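Local coordinates for protein possible TctC subunit of the Tripartite Tricarboxylate Transport(TTT) Family (Rhodopseudomonas palustris, PDB 6HKE) that binds malate and probably delivers it, as the periplasmic component, to a tripartite tricarboxylate transporter for uptake into the cell, at residues D191-V194 with N195-A199. The protein carries 2 engineered substitutions. Numbering follows the deposited sequence.
Sequences DQIV and NAVPA. With MLT (D-malate), chain D; LMR ((2S)-2-hydroxybutanedioic acid), chain E.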
ATOM      1  N   ASP A 191      -1.364   8.754   1.660  1.00 26.05           N
ATOM      2  CA  ASP A 191      -1.356   7.512   2.471  1.00 26.34           C
ATOM      3  C   ASP A 191      -2.586   6.649   2.146  1.00 24.13           C
ATOM      4  O   ASP A 191      -3.614   7.164   1.738  1.00 22.91           O
ATOM      5  CB  ASP A 191      -1.206   7.863   3.949  1.00 28.00           C
ATOM      6  CG  ASP A 191      -0.680   6.739   4.839  1.00 30.95           C
ATOM      7  OD1 ASP A 191      -0.272   5.691   4.301  1.00 31.00           O
ATOM      8  OD2 ASP A 191      -0.694   6.923   6.084  1.00 34.61           O
ATOM      9  N   GLN A 192      -2.426   5.348   2.327  1.00 23.62           N
ATOM     10  CA  GLN A 192      -3.507   4.342   2.317  1.00 24.88           C
ATOM     11  C   GLN A 192      -4.510   4.659   3.440  1.00 26.21           C
ATOM     12  O   GLN A 192      -4.104   5.015   4.568  1.00 24.37           O
ATOM     13  CB  GLN A 192      -2.856   2.961   2.418  1.00 26.23           C
ATOM     14  CG  GLN A 192      -2.173   2.554   1.119  1.00 26.65           C
ATOM     15  CD  GLN A 192      -1.133   1.490   1.316  1.00 26.22           C
ATOM     16  OE1 GLN A 192      -1.419   0.304   1.156  1.00 26.41           O
ATOM     17  NE2 GLN A 192       0.065   1.910   1.711  1.00 26.26           N
ATOM     18  N   ILE A 193      -5.795   4.513   3.131  1.00 26.52           N
ATOM     19  CA  ILE A 193      -6.916   4.911   4.018  1.00 26.05           C
ATOM     20  C   ILE A 193      -6.810   4.180   5.366  1.00 25.42           C
ATOM     21  O   ILE A 193      -7.107   4.834   6.381  1.00 27.23           O
ATOM     22  CB  ILE A 193      -8.263   4.694   3.290  1.00 26.68           C
ATOM     23  CG1 ILE A 193      -9.418   5.347   4.046  1.00 27.64           C
ATOM     24  CG2 ILE A 193      -8.524   3.229   3.025  1.00 25.08           C
ATOM     25  CD1 ILE A 193     -10.683   5.449   3.242  1.00 30.12           C
ATOM     26  N   VAL A 194      -6.421   2.899   5.407  1.00 25.60           N
ATOM     27  CA  VAL A 194      -6.350   2.135   6.696  1.00 28.23           C
ATOM     28  C   VAL A 194      -5.344   2.792   7.642  1.00 24.69           C
ATOM     29  O   VAL A 194      -5.582   2.779   8.822  1.00 25.55           O
ATOM     30  CB  VAL A 194      -6.033   0.634   6.540  1.00 30.26           C
ATOM     31  CG1 VAL A 194      -7.137  -0.091   5.802  1.00 31.86           C
ATOM     32  CG2 VAL A 194      -4.696   0.393   5.884  1.00 33.20           C
ATOM     33  N   ASN A 195      -4.259   3.364   7.146  1.00 25.67           N
ATOM     34  CA  ASN A 195      -3.332   4.107   8.030  1.00 27.31           C
ATOM     35  C   ASN A 195      -3.953   5.440   8.453  1.00 27.61           C
ATOM     36  O   ASN A 195      -3.787   5.811   9.629  1.00 31.75           O
ATOM     37  CB  ASN A 195      -1.995   4.396   7.364  1.00 29.30           C
ATOM     38  CG  ASN A 195      -0.915   4.640   8.391  1.00 30.31           C
ATOM     39  OD1 ASN A 195      -0.873   3.963   9.418  1.00 30.76           O
ATOM     40  ND2 ASN A 195      -0.042   5.592   8.112  1.00 30.94           N
ATOM     41  N   ALA A 196      -4.616   6.143   7.534  1.00 25.79           N
ATOM     42  CA  ALA A 196      -5.036   7.550   7.721  1.00 27.16           C
ATOM     43  C   ALA A 196      -6.243   7.634   8.675  1.00 28.83           C
ATOM     44  O   ALA A 196      -6.364   8.647   9.393  1.00 28.07           O
ATOM     45  CB  ALA A 196      -5.351   8.163   6.384  1.00 28.50           C
ATOM     46  N   VAL A 197      -7.113   6.621   8.685  1.00 28.85           N
ATOM     47  CA  VAL A 197      -8.471   6.766   9.279  1.00 30.43           C
ATOM     48  C   VAL A 197      -8.335   7.059  10.767  1.00 29.00           C
ATOM     49  O   VAL A 197      -8.908   8.036  11.220  1.00 30.71           O
ATOM     50  CB  VAL A 197      -9.407   5.575   8.981  1.00 29.43           C
ATOM     51  CG1 VAL A 197     -10.418   5.353  10.101  1.00 30.86           C
ATOM     52  CG2 VAL A 197     -10.135   5.784   7.664  1.00 29.88           C
ATOM     53  N   PRO A 198      -7.593   6.255  11.563  1.00 30.08           N
ATOM     54  CA  PRO A 198      -7.520   6.471  13.008  1.00 29.82           C
ATOM     55  C   PRO A 198      -7.003   7.872  13.385  1.00 30.07           C
ATOM     56  O   PRO A 198      -7.496   8.425  14.343  1.00 34.98           O
ATOM     57  CB  PRO A 198      -6.571   5.365  13.509  1.00 30.72           C
ATOM     58  CG  PRO A 198      -6.587   4.315  12.403  1.00 29.75           C
ATOM     59  CD  PRO A 198      -6.784   5.104  11.129  1.00 30.01           C
ATOM     60  N   ALA A 199      -6.052   8.426  12.632  1.00 27.97           N
ATOM     61  CA  ALA A 199      -5.509   9.784  12.859  1.00 28.60           C
ATOM     62  C   ALA A 199      -6.588  10.845  12.577  1.00 31.03           C
ATOM     63  O   ALA A 199      -6.693  11.805  13.385  1.00 33.53           O
ATOM     64  CB  ALA A 199      -4.284  10.001  12.007  1.00 28.86           C
TER
HETATM   65  C1  MLT D 401       3.713   2.343   1.448  0.50 25.58           C
HETATM   66  O1  MLT D 401       3.775   1.812   0.317  0.50 27.17           O
HETATM   67  O2  MLT D 401       3.660   3.589   1.561  0.50 27.40           O
HETATM   68  C2  MLT D 401       3.748   1.452   2.668  0.50 24.87           C
HETATM   69  O3  MLT D 401       2.826   0.343   2.685  0.50 24.46           O
HETATM   70  C3  MLT D 401       3.387   2.199   3.917  0.50 25.36           C
HETATM   71  C4  MLT D 401       3.532   1.160   4.999  0.50 25.30           C
HETATM   72  O4  MLT D 401       2.930   0.057   4.893  0.50 23.34           O
HETATM   73  O5  MLT D 401       4.296   1.460   5.939  0.50 25.36           O
HETATM   74  C1  LMR E 402       3.599   2.645   1.482  0.50 21.59           C
HETATM   75  O1A LMR E 402       4.167   1.830   0.737  0.50 22.44           O
HETATM   76  O1B LMR E 402       3.399   3.854   1.193  0.50 21.49           O
HETATM   77  C2  LMR E 402       3.093   2.127   2.838  0.50 21.68           C
HETATM   78  O2  LMR E 402       2.308   0.942   2.760  0.50 21.27           O
HETATM   79  C3  LMR E 402       4.229   1.844   3.824  0.50 22.34           C
HETATM   80  C4  LMR E 402       3.624   1.077   4.987  0.50 22.43           C
HETATM   81  O4A LMR E 402       3.609   1.634   6.101  0.50 23.07           O
HETATM   82  O4B LMR E 402       3.130  -0.056   4.768  0.50 20.64           O
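Ala196 N bonds to Gln192 O (3.2 Å) and Val197 N to Ile193 O (2.9 Å), the opening turn of helix 193-201 where it leaves strand 188-192, a strand-to-helix junction at the malate pocket of this periplasmic binding protein. Gln192 stands at the N-cap, and its carbonyl also takes a weak bond from Asn195 N. Pro198 has no N-H to continue the pattern, and its CD rests against Val194 O instead. A side-chain bond spans the junction: Asn195 ND2 meets the syn lone pair of Asp191 OD2 at an unusually short 2.5 Å, nearly straight at 163°, with the carboxylate and amide planes turned 72° apart. Asp191 reaches it because CG lies anti to the backbone N (chi1 -159°), while OD1 is hydrogen-bonded to Thr174 OG1, tying the turn to another malate-binding residue. Replacing Asp191 by alanine is likely to cost the Asn195 amide and the Thr174 hydroxyl the carboxylate that holds each by a different oxygen. Beyond this bond, Ile193 and Val197 run side by side, Ile193 CG1 to Val197 CG2 3.7 Å. From the cap itself, the Gln192 side chain extends into the pocket, its NE2 donating to the hydroxyl O2 of (S)-malate at 2.7 Å or, where D-malate takes the same place, weakly to its O3 at 3.3 Å.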